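Local coordinates for protein L-fuculose phosphate aldolase (PDB 4C24) that belongs to the class II aldolase and adducin-like proteins and carries a bound zinc ion, at residues Ala99-Thr102 / Tyr103-Val106; Phe173-Val176 / Glu177-Tyr181. All coordinates share one frame; numbering follows the deposited sequence.

Interaction 1: residues Ala99-Thr102 / Tyr103-Val106. With ZN (zinc ion), chain B; SO4 (sulfate ion), chain D.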
loop_
_atom_site.group_PDB
_atom_site.type_symbol
_atom_site.label_atom_id
_atom_site.label_comp_id
_atom_site.label_asym_id
_atom_site.label_seq_id
_atom_site.Cartn_x
_atom_site.Cartn_y
_atom_site.Cartn_z
ATOM N N ALA A 99 -15.204 -7.282 -9.303
ATOM C CA ALA A 99 -14.282 -6.230 -8.988
ATOM C C ALA A 99 -13.040 -6.316 -9.840
ATOM O O ALA A 99 -12.720 -7.401 -10.313
ATOM C CB ALA A 99 -13.907 -6.277 -7.515
ATOM N N HIS A 100 -12.380 -5.193 -10.054
ATOM C CA HIS A 100 -11.049 -5.168 -10.681
ATOM C C HIS A 100 -10.081 -4.950 -9.542
ATOM O O HIS A 100 -9.786 -3.810 -9.163
ATOM C CB HIS A 100 -10.949 -4.046 -11.706
ATOM C CG HIS A 100 -11.980 -4.116 -12.799
ATOM N ND1 HIS A 100 -11.902 -3.348 -13.934
ATOM C CD2 HIS A 100 -13.104 -4.866 -12.925
ATOM C CE1 HIS A 100 -12.968 -3.586 -14.693
ATOM N NE2 HIS A 100 -13.690 -4.533 -14.116
ATOM N N THR A 101 -9.671 -6.042 -8.909
ATOM C CA THR A 101 -8.749 -5.937 -7.794
ATOM C C THR A 101 -7.294 -5.894 -8.291
ATOM O O THR A 101 -7.038 -5.645 -9.489
ATOM C CB THR A 101 -9.006 -7.042 -6.764
ATOM O OG1 THR A 101 -8.673 -8.304 -7.358
ATOM C CG2 THR A 101 -10.471 -7.025 -6.272
ATOM N N THR A 102 -6.341 -6.057 -7.390
ATOM C CA THR A 102 -4.950 -5.986 -7.852
ATOM C C THR A 102 -4.365 -7.332 -8.283
ATOM O O THR A 102 -4.272 -7.596 -9.499
ATOM C CB THR A 102 -4.051 -5.298 -6.832
ATOM O OG1 THR A 102 -4.635 -4.030 -6.528
ATOM C CG2 THR A 102 -2.636 -5.102 -7.397
ATOM N N TYR A 103 -3.978 -8.166 -7.323
ATOM C CA TYR A 103 -3.240 -9.393 -7.694
ATOM C C TYR A 103 -4.097 -10.435 -8.357
ATOM O O TYR A 103 -3.581 -11.229 -9.178
ATOM C CB TYR A 103 -2.444 -9.935 -6.511
ATOM C CG TYR A 103 -1.282 -9.053 -6.172
ATOM C CD1 TYR A 103 -1.429 -7.955 -5.324
ATOM C CD2 TYR A 103 -0.021 -9.275 -6.729
ATOM C CE1 TYR A 103 -0.361 -7.134 -5.017
ATOM C CE2 TYR A 103 1.058 -8.471 -6.424
ATOM C CZ TYR A 103 0.887 -7.376 -5.576
ATOM O OH TYR A 103 1.958 -6.569 -5.263
ATOM N N ALA A 104 -5.374 -10.509 -8.024
ATOM C CA ALA A 104 -6.286 -11.382 -8.733
ATOM C C ALA A 104 -6.326 -10.989 -10.208
ATOM O O ALA A 104 -6.351 -11.856 -11.073
ATOM C CB ALA A 104 -7.656 -11.381 -8.077
ATOM N N THR A 105 -6.280 -9.700 -10.500
ATOM C CA THR A 105 -6.313 -9.230 -11.874
ATOM C C THR A 105 -4.967 -9.471 -12.542
ATOM O O THR A 105 -4.952 -9.784 -13.725
ATOM C CB THR A 105 -6.713 -7.760 -11.926
ATOM O OG1 THR A 105 -8.016 -7.662 -11.358
ATOM C CG2 THR A 105 -6.751 -7.239 -13.356
ATOM N N VAL A 106 -3.870 -9.344 -11.790
ATOM C CA VAL A 106 -2.536 -9.780 -12.310
ATOM C C VAL A 106 -2.612 -11.202 -12.844
ATOM O O VAL A 106 -2.209 -11.487 -14.009
ATOM C CB VAL A 106 -1.458 -9.660 -11.231
ATOM C CG1 VAL A 106 -0.161 -10.372 -11.669
ATOM C CG2 VAL A 106 -1.230 -8.193 -10.963
HETATM ZN ZN ZN B . -15.300 -5.364 -14.950
HETATM S S SO4 D . -2.054 -3.723 -3.157
HETATM O O1 SO4 D . -3.193 -3.532 -4.075
HETATM O O2 SO4 D . -2.213 -2.729 -2.069
HETATM O O3 SO4 D . -2.162 -5.090 -2.622
HETATM O O4 SO4 D . -0.783 -3.527 -3.888
HETATM O O HOH W 1 -9.807 -8.775 -9.723
HETATM O O HOH W 2 -16.711 -4.572 -16.271
#
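Thr105 OG1 donates a hydrogen bond of 2.9 Å to Thr101 O, tying the first turn of helix 103-110 to the loop that leads into it from the zinc site. OG1, anti to Thr105's own carbonyl carbon (chi1 -61°), turns back toward the loop and meets Thr101 O from above its carbonyl plane. Thr105 OG1 also accepts a hydrogen bond from a water 2.7 Å away; the water accepts in turn from Thr101 N, bridging helix and loop a second time. This is the tightly packed part: Ala104 CB lies 3.3 Å from Thr101 OG1, and Thr102 O opens the helical bonding with a bond from Val106 N (2.9 Å) and a weak one from Thr105 N. The looser side is formed by the partly exposed Thr102 and Tyr103. There Thr102 OG1 donates to O1 of a sulfate (2.9 Å), probably from the crystallisation liquor and also bonded by Lys184 of this chain and of a second subunit, while the Tyr103 ring presents its edge to sulfate O3, 3.6 Å from CE1. At the other end of the loop His100 NE2 binds zinc at 2.0 Å, alongside His98, His160 and a water. Strand 95-99 delivers this loop, Tyr181 of the second subunit bonds to Thr101 O, and Glu180 of helix 169-192 accepts from Thr101 OG1 and the amides of Tyr103 and Ala104 at the helix start.

Interaction 2: residues Phe173-Val176 / Glu177-Tyr181; sequences FNIV and EEVEY
Phe173 and Glu177 sit one turn apart on helix 169-192, a long alpha-helix of this class II aldolase fold that packs against the central mixed sheet. Four consecutive i to i+4 backbone bonds carry the turn: Glu177 N to Phe173 O (2.9 Å), Glu178 N to Asn174 O, Val179 N to Ile175 O (2.8 Å) and Glu180 N to Val176 O, straightest at Glu177 N (169°). Apolar packing follows on the sheet side. Ile175 CG2 and Val179 CG2 approach to 3.9 Å, the two branched chains meeting at an angle, and both residues reach strand 161-166, where Ile175 touches Ala164 and Ala166 and Val179 touches Ile162. Val176 packs on Ala164 as well as on Ile97 of strand 95-99. Two of the remaining side chains find partners outside this turn: Glu178 OE1 makes a weak hydrogen bond to Thr29 OG1 of a neighbouring subunit, and the Tyr181 ring meets His118 of its own chain edge-to-face. The Glu177 carboxylate also packs against the Phe173 ring. The Phe173 side chain leaves with CG anti to the backbone N (chi1 179°), and the extended Glu177 chain brings its carboxylate obliquely to the ring, the two planes 74° apart, so that Glu177 OE2 comes 3.7 Å from Phe173 CE1.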
loop_
_atom_site.group_PDB
_atom_site.type_symbol
_atom_site.label_atom_id
_atom_site.label_comp_id
_atom_site.label_asym_id
_atom_site.label_seq_id
_atom_site.Cartn_x
_atom_site.Cartn_y
_atom_site.Cartn_z
ATOM N N PHE A 173 -18.408 -10.573 -0.286
ATOM C CA PHE A 173 -17.351 -9.612 -0.038
ATOM C C PHE A 173 -16.142 -10.310 0.587
ATOM O O PHE A 173 -14.988 -10.053 0.186
ATOM C CB PHE A 173 -17.878 -8.465 0.873
ATOM C CG PHE A 173 -16.843 -7.437 1.214
ATOM C CD1 PHE A 173 -16.015 -7.626 2.321
ATOM C CD2 PHE A 173 -16.638 -6.320 0.411
ATOM C CE1 PHE A 173 -15.018 -6.712 2.625
ATOM C CE2 PHE A 173 -15.638 -5.399 0.710
ATOM C CZ PHE A 173 -14.836 -5.596 1.823
ATOM N N ASN A 174 -16.383 -11.219 1.529
ATOM C CA ASN A 174 -15.311 -11.931 2.214
ATOM C C ASN A 174 -14.533 -12.776 1.232
ATOM O O ASN A 174 -13.321 -12.875 1.327
ATOM C CB ASN A 174 -15.843 -12.836 3.319
ATOM C CG ASN A 174 -14.726 -13.554 4.054
ATOM O OD1 ASN A 174 -13.943 -12.934 4.775
ATOM N ND2 ASN A 174 -14.629 -14.860 3.849
ATOM N N ILE A 175 -15.256 -13.384 0.297
ATOM C CA ILE A 175 -14.579 -14.178 -0.764
ATOM C C ILE A 175 -13.694 -13.289 -1.634
ATOM O O ILE A 175 -12.548 -13.650 -1.926
ATOM C CB ILE A 175 -15.574 -14.981 -1.620
ATOM C CG1 ILE A 175 -16.261 -16.025 -0.722
ATOM C CG2 ILE A 175 -14.857 -15.641 -2.820
ATOM C CD1 ILE A 175 -17.417 -16.758 -1.354
ATOM N N VAL A 176 -14.177 -12.124 -2.043
ATOM C CA VAL A 176 -13.366 -11.229 -2.856
ATOM C C VAL A 176 -12.102 -10.861 -2.075
ATOM O O VAL A 176 -10.977 -10.925 -2.571
ATOM C CB VAL A 176 -14.112 -9.943 -3.308
ATOM C CG1 VAL A 176 -13.137 -8.962 -3.962
ATOM C CG2 VAL A 176 -15.238 -10.276 -4.279
ATOM N N GLU A 177 -12.286 -10.475 -0.828
ATOM C CA GLU A 177 -11.165 -10.094 -0.014
ATOM C C GLU A 177 -10.149 -11.206 0.140
ATOM O O GLU A 177 -8.947 -10.958 0.018
ATOM C CB GLU A 177 -11.674 -9.664 1.356
ATOM C CG GLU A 177 -10.652 -9.019 2.254
ATOM C CD GLU A 177 -11.322 -8.475 3.489
ATOM O OE1 GLU A 177 -11.673 -9.286 4.363
ATOM O OE2 GLU A 177 -11.510 -7.248 3.549
ATOM N N GLU A 178 -10.629 -12.411 0.426
ATOM C CA GLU A 178 -9.753 -13.543 0.668
ATOM C C GLU A 178 -9.079 -14.017 -0.609
ATOM O O GLU A 178 -7.885 -14.335 -0.597
ATOM C CB GLU A 178 -10.511 -14.689 1.317
ATOM C CG GLU A 178 -9.620 -15.562 2.167
ATOM C CD GLU A 178 -8.884 -14.774 3.243
ATOM O OE1 GLU A 178 -9.442 -13.799 3.796
ATOM O OE2 GLU A 178 -7.737 -15.133 3.536
ATOM N N VAL A 179 -9.824 -14.069 -1.702
ATOM C CA VAL A 179 -9.199 -14.456 -2.991
ATOM C C VAL A 179 -8.157 -13.420 -3.406
ATOM O O VAL A 179 -7.074 -13.771 -3.876
ATOM C CB VAL A 179 -10.229 -14.677 -4.102
ATOM C CG1 VAL A 179 -9.531 -14.897 -5.447
ATOM C CG2 VAL A 179 -11.120 -15.857 -3.737
ATOM N N GLU A 180 -8.427 -12.134 -3.210
ATOM C CA GLU A 180 -7.419 -11.134 -3.529
ATOM C C GLU A 180 -6.162 -11.341 -2.642
ATOM O O GLU A 180 -5.015 -11.260 -3.147
ATOM C CB GLU A 180 -8.008 -9.715 -3.388
ATOM C CG GLU A 180 -6.975 -8.582 -3.531
ATOM C CD GLU A 180 -6.126 -8.596 -4.818
ATOM O OE1 GLU A 180 -6.619 -9.077 -5.838
ATOM O OE2 GLU A 180 -5.020 -8.011 -4.820
ATOM N N TYR A 181 -6.351 -11.660 -1.359
ATOM C CA TYR A 181 -5.239 -11.878 -0.464
ATOM C C TYR A 181 -4.427 -13.086 -0.939
ATOM O O TYR A 181 -3.201 -13.008 -0.989
ATOM C CB TYR A 181 -5.761 -12.082 0.958
ATOM C CG TYR A 181 -4.728 -12.530 1.951
ATOM C CD1 TYR A 181 -3.882 -11.619 2.552
ATOM C CD2 TYR A 181 -4.614 -13.883 2.306
ATOM C CE1 TYR A 181 -2.924 -12.023 3.471
ATOM C CE2 TYR A 181 -3.663 -14.310 3.217
ATOM C CZ TYR A 181 -2.823 -13.381 3.811
ATOM O OH TYR A 181 -1.876 -13.801 4.715
#

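Overall arrangement
Interactions 1 and 2 lie in series along the chain, their centres about 10 Å apart, and meet through Glu180. Its OE1 is 2.7 Å from Thr101 OG1 and its OE2 is 2.7 Å from Tyr103 N, both probable hydrogen bonds, so one carboxylate of helix 169-192 grips the loop and the start of helix 103-110 together. An apolar touch, Thr101 CG2 to Val176 CG1 at 4.0 Å, adds to this. Residues 99-106 thus run from the zinc-binding His100 to the sulfate bound by Thr102, while the Glu180 side chain lies, at its nearest atom, about 5 Å from that sulfate.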